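Local coordinates for ArCE4A (PDB 5LFZ), which probably catalyses the metal-dependent removal of N-acetyl groups from N-acetylglucosamine-containing polysaccharides such as chitin, as a carbohydrate esterase of family 4, at residues G80-T83 and F84-D88; G127-Y130 and D131-I134. One frame throughout, in Å; residues are numbered along the deposited sequence.

Contact 1: G80-T83 and F84-D88; sequences GSHT and FDHKD. With NI (nickel (II) ion), chain B.
His82 and His86 each coordinate one nickel (II) ion through NE2, both metal bonds 2.1 Å long, and as fellow ligands His82 NE2 and His86 NE2 stand 3.1 Å apart. The two imidazole planes are steeply turned, at 80° to each other. Imidazole suits this place because one nitrogen can bind metal while the other is held by the protein: His82 ND1 bonds to Arg120 O. Both histidines hold CG anti to the backbone N (chi1 -158° and -153°), which swings the rings to the same ion from four residues apart. Asp33 and three waters complete six ligands, the Asp-His-His site and H-x-x-x-H motif of the CE4 deacetylases, at the C-terminal end of strand 78-81 in the NodB homology domain. In the second shell, Thr83 ties the turn together. Its OG1 gives a hydrogen bond to His82 O, 2.5 Å away in the carbonyl plane, and accepts a weak one from His86 N at 3.3 Å. A valine in its place would probably leave His82 O without its hydroxyl donor and the turn between the ligands less firmly set. Further back, Ser81 OG accepts from Thr83 N at 3.2 Å, an ST turn, while Glu100 of helix 94-112 receives Phe84 N and Asp85 N.

Contact 2: G127-Y130 and D131-I134; sequences GAVY and DRLI
The carboxylate of Asp131 turns back to Gly127, the N-cap of the short helix 128-131, while the guanidinium of Arg132 has the carbonyl of Val129 near its edge. Gly127 N reaches Asp131 OD1 at 3.1 Å, coming from above the carboxylate plane, 38° out of it. The Tyr130 ring has Val129 CG1 over one face, offset toward the rim, and Gly127 CA in plane at its edge. Glycine suits this N-cap position, since a beta carbon would probably be crowded by Tyr130 CD2.

Asp131 CG lies beside its own backbone N (chi1 -56°), which turns the carboxylate to Gly127, and His126 ND1 bonds the other oxygen, OD2; an acid here thus holds the chain just ahead of the helix. In return Asp131 N donates to Gly127 O at 2.8 Å, and the same oxygen also accepts from Tyr130 N. Arg132, extended from CG to NE, lies across Val129 and donates NE to Val129 O at 2.9 Å, through a bent N-H...O angle of 133°. Leu133 N bonds Tyr130 O at 3.0 Å as the helix gives way to a type I turn, Asp131 to Ile134.

Tyr130 and Leu133 set hydrophobic surface against Ile97 of helix 94-112, and Ile134 packs on Ile89 and Leu119 on the way to strand 138-139.

How the contacts relate
Contact 1 comes first along the chain and closes before contact 2 opens; between them run helix 94-112 and the loop that carries Arg120. Their centres are 14 Å apart and their nearest atoms about 7 Å, so they do not touch, though both lie on the same side of the chain's centre and within the NodB homology range. Helix 94-112 is their common neighbour: Glu100 and Thr104 meet 80-88, whereas Ala94 and Ile97 meet 127-134. The loop of Thr90 likewise serves both, through Asp88 and Tyr130. Contact 1 holds two of the three protein ligands of the metal, while contact 2 is structural packing farther out, its centre about 20 Å from the chain's centre.

Contact 1: G80-T83 and F84-D88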
loop_
_atom_site.group_PDB
_atom_site.type_symbol
_atom_site.label_atom_id
_atom_site.label_comp_id
_atom_site.label_asym_id
_atom_site.label_seq_id
_atom_site.Cartn_x
_atom_site.Cartn_y
_atom_site.Cartn_z
ATOM N N GLY A 80 -3.833 -4.508 1.171
ATOM C CA GLY A 80 -2.994 -4.919 2.283
ATOM C C GLY A 80 -3.562 -4.397 3.593
ATOM O O GLY A 80 -4.420 -3.513 3.596
ATOM N N SER A 81 -3.095 -4.944 4.711
ATOM C CA SER A 81 -3.517 -4.468 6.023
ATOM C C SER A 81 -2.595 -3.374 6.548
ATOM O O SER A 81 -1.376 -3.472 6.418
ATOM C CB SER A 81 -3.556 -5.627 7.022
ATOM O OG SER A 81 -3.751 -5.148 8.342
ATOM N N HIS A 82 -3.182 -2.326 7.129
ATOM C CA HIS A 82 -2.415 -1.288 7.811
ATOM C C HIS A 82 -2.773 -1.255 9.301
ATOM O O HIS A 82 -2.593 -0.231 9.959
ATOM C CB HIS A 82 -2.684 0.080 7.160
ATOM C CG HIS A 82 -1.622 1.111 7.406
ATOM N ND1 HIS A 82 -0.287 0.805 7.567
ATOM C CD2 HIS A 82 -1.705 2.461 7.475
ATOM C CE1 HIS A 82 0.403 1.918 7.739
ATOM N NE2 HIS A 82 -0.435 2.941 7.689
ATOM N N THR A 83 -3.244 -2.401 9.812
ATOM C CA THR A 83 -3.865 -2.572 11.147
ATOM C C THR A 83 -5.216 -1.856 11.242
ATOM O O THR A 83 -5.707 -1.299 10.257
ATOM C CB THR A 83 -2.962 -2.102 12.320
ATOM O OG1 THR A 83 -2.958 -0.668 12.420
ATOM C CG2 THR A 83 -1.537 -2.626 12.161
ATOM N N PHE A 84 -5.835 -1.902 12.419
ATOM C CA PHE A 84 -7.218 -1.460 12.545
ATOM C C PHE A 84 -7.328 0.026 12.837
ATOM O O PHE A 84 -8.063 0.737 12.161
ATOM C CB PHE A 84 -7.956 -2.248 13.632
ATOM C CG PHE A 84 -9.442 -2.055 13.597
ATOM C CD1 PHE A 84 -10.057 -1.150 14.445
ATOM C CD2 PHE A 84 -10.221 -2.756 12.691
ATOM C CE1 PHE A 84 -11.427 -0.962 14.405
ATOM C CE2 PHE A 84 -11.592 -2.575 12.643
ATOM C CZ PHE A 84 -12.195 -1.674 13.501
ATOM N N ASP A 85 -6.609 0.497 13.848
ATOM C CA ASP A 85 -6.720 1.900 14.238
ATOM C C ASP A 85 -5.371 2.623 14.245
ATOM O O ASP A 85 -5.184 3.595 14.979
ATOM C CB ASP A 85 -7.381 2.002 15.608
ATOM C CG ASP A 85 -6.818 1.010 16.583
ATOM O OD1 ASP A 85 -5.584 0.832 16.572
ATOM O OD2 ASP A 85 -7.600 0.396 17.345
ATOM N N HIS A 86 -4.445 2.130 13.428
ATOM C CA HIS A 86 -3.169 2.799 13.141
ATOM C C HIS A 86 -2.287 2.993 14.368
ATOM O O HIS A 86 -1.639 4.028 14.525
ATOM C CB HIS A 86 -3.405 4.159 12.465
ATOM C CG HIS A 86 -2.265 4.604 11.600
ATOM N ND1 HIS A 86 -1.184 5.304 12.091
ATOM C CD2 HIS A 86 -2.030 4.434 10.276
ATOM C CE1 HIS A 86 -0.336 5.550 11.108
ATOM N NE2 HIS A 86 -0.828 5.036 9.996
ATOM N N LYS A 87 -2.249 1.994 15.236
ATOM C CA LYS A 87 -1.351 2.046 16.380
ATOM C C LYS A 87 0.007 1.435 16.024
ATOM O O LYS A 87 0.089 0.467 15.267
ATOM C CB LYS A 87 -1.972 1.331 17.587
ATOM C CG LYS A 87 -3.186 2.053 18.156
ATOM C CD LYS A 87 -3.885 1.260 19.248
ATOM C CE LYS A 87 -5.157 1.977 19.690
ATOM N NZ LYS A 87 -5.868 1.281 20.799
ATOM N N ASP A 88 1.068 2.035 16.551
ATOM C CA ASP A 88 2.409 1.461 16.504
ATOM C C ASP A 88 2.350 0.089 17.172
ATOM O O ASP A 88 2.084 0.001 18.368
ATOM C CB ASP A 88 3.391 2.406 17.216
ATOM C CG ASP A 88 4.834 1.914 17.209
ATOM O OD1 ASP A 88 5.093 0.703 17.050
ATOM O OD2 ASP A 88 5.729 2.771 17.406
HETATM NI NI NI B . -0.166 4.978 8.038
HETATM O O HOH W 1 1.280 5.238 6.770
HETATM O O HOH W 2 1.796 4.696 8.861
HETATM O O HOH W 3 0.174 7.036 8.206
#

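Contact 2: G127-Y130 and D131-I134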
loop_
_atom_site.group_PDB
_atom_site.type_symbol
_atom_site.label_atom_id
_atom_site.label_comp_id
_atom_site.label_asym_id
_atom_site.label_seq_id
_atom_site.Cartn_x
_atom_site.Cartn_y
_atom_site.Cartn_z
ATOM N N GLY A 127 9.500 -5.017 14.820
ATOM C CA GLY A 127 10.625 -5.659 15.475
ATOM C C GLY A 127 10.398 -7.154 15.486
ATOM O O GLY A 127 9.256 -7.596 15.573
ATOM N N ALA A 128 11.481 -7.924 15.402
ATOM C CA ALA A 128 11.404 -9.379 15.263
ATOM C C ALA A 128 10.475 -10.034 16.279
ATOM O O ALA A 128 9.751 -10.970 15.949
ATOM C CB ALA A 128 12.794 -9.987 15.371
ATOM N N VAL A 129 10.492 -9.539 17.513
ATOM C CA VAL A 129 9.678 -10.126 18.570
ATOM C C VAL A 129 8.183 -9.867 18.340
ATOM O O VAL A 129 7.336 -10.645 18.781
ATOM C CB VAL A 129 10.112 -9.597 19.963
ATOM C CG1 VAL A 129 9.766 -8.125 20.121
ATOM C CG2 VAL A 129 9.481 -10.420 21.072
ATOM N N TYR A 130 7.860 -8.791 17.627
ATOM C CA TYR A 130 6.470 -8.475 17.311
ATOM C C TYR A 130 6.059 -9.093 15.982
ATOM O O TYR A 130 4.952 -9.611 15.842
ATOM C CB TYR A 130 6.252 -6.957 17.260
ATOM C CG TYR A 130 6.831 -6.217 18.438
ATOM C CD1 TYR A 130 6.153 -6.160 19.649
ATOM C CD2 TYR A 130 8.055 -5.569 18.340
ATOM C CE1 TYR A 130 6.679 -5.490 20.731
ATOM C CE2 TYR A 130 8.589 -4.893 19.417
ATOM C CZ TYR A 130 7.897 -4.855 20.607
ATOM O OH TYR A 130 8.423 -4.183 21.685
ATOM N N ASP A 131 6.967 -9.044 15.012
ATOM C CA ASP A 131 6.658 -9.445 13.642
ATOM C C ASP A 131 6.278 -10.916 13.552
ATOM O O ASP A 131 5.502 -11.315 12.686
ATOM C CB ASP A 131 7.845 -9.153 12.721
ATOM C CG ASP A 131 8.280 -7.699 12.772
ATOM O OD1 ASP A 131 7.512 -6.871 13.302
ATOM O OD2 ASP A 131 9.385 -7.386 12.283
ATOM N N ARG A 132 6.813 -11.716 14.467
ATOM C CA ARG A 132 6.546 -13.151 14.481
ATOM C C ARG A 132 5.060 -13.452 14.692
ATOM O O ARG A 132 4.595 -14.561 14.416
ATOM C CB ARG A 132 7.382 -13.826 15.569
ATOM C CG ARG A 132 6.898 -13.529 16.970
ATOM C CD ARG A 132 7.990 -13.738 17.996
ATOM N NE ARG A 132 7.492 -13.495 19.345
ATOM C CZ ARG A 132 6.993 -14.444 20.127
ATOM N NH1 ARG A 132 6.939 -15.693 19.691
ATOM N NH2 ARG A 132 6.553 -14.148 21.343
ATOM N N LEU A 133 4.318 -12.458 15.169
ATOM C CA LEU A 133 2.887 -12.606 15.418
ATOM C C LEU A 133 2.041 -12.230 14.204
ATOM O O LEU A 133 0.820 -12.380 14.218
ATOM C CB LEU A 133 2.470 -11.750 16.613
ATOM C CG LEU A 133 3.157 -12.067 17.938
ATOM C CD1 LEU A 133 2.633 -11.155 19.039
ATOM C CD2 LEU A 133 2.946 -13.535 18.291
ATOM N N ILE A 134 2.689 -11.739 13.157
ATOM C CA ILE A 134 1.968 -11.268 11.980
ATOM C C ILE A 134 2.031 -12.314 10.874
ATOM O O ILE A 134 3.113 -12.693 10.428
ATOM C CB ILE A 134 2.534 -9.925 11.498
ATOM C CG1 ILE A 134 2.273 -8.853 12.560
ATOM C CG2 ILE A 134 1.914 -9.512 10.171
ATOM C CD1 ILE A 134 3.180 -7.675 12.462
#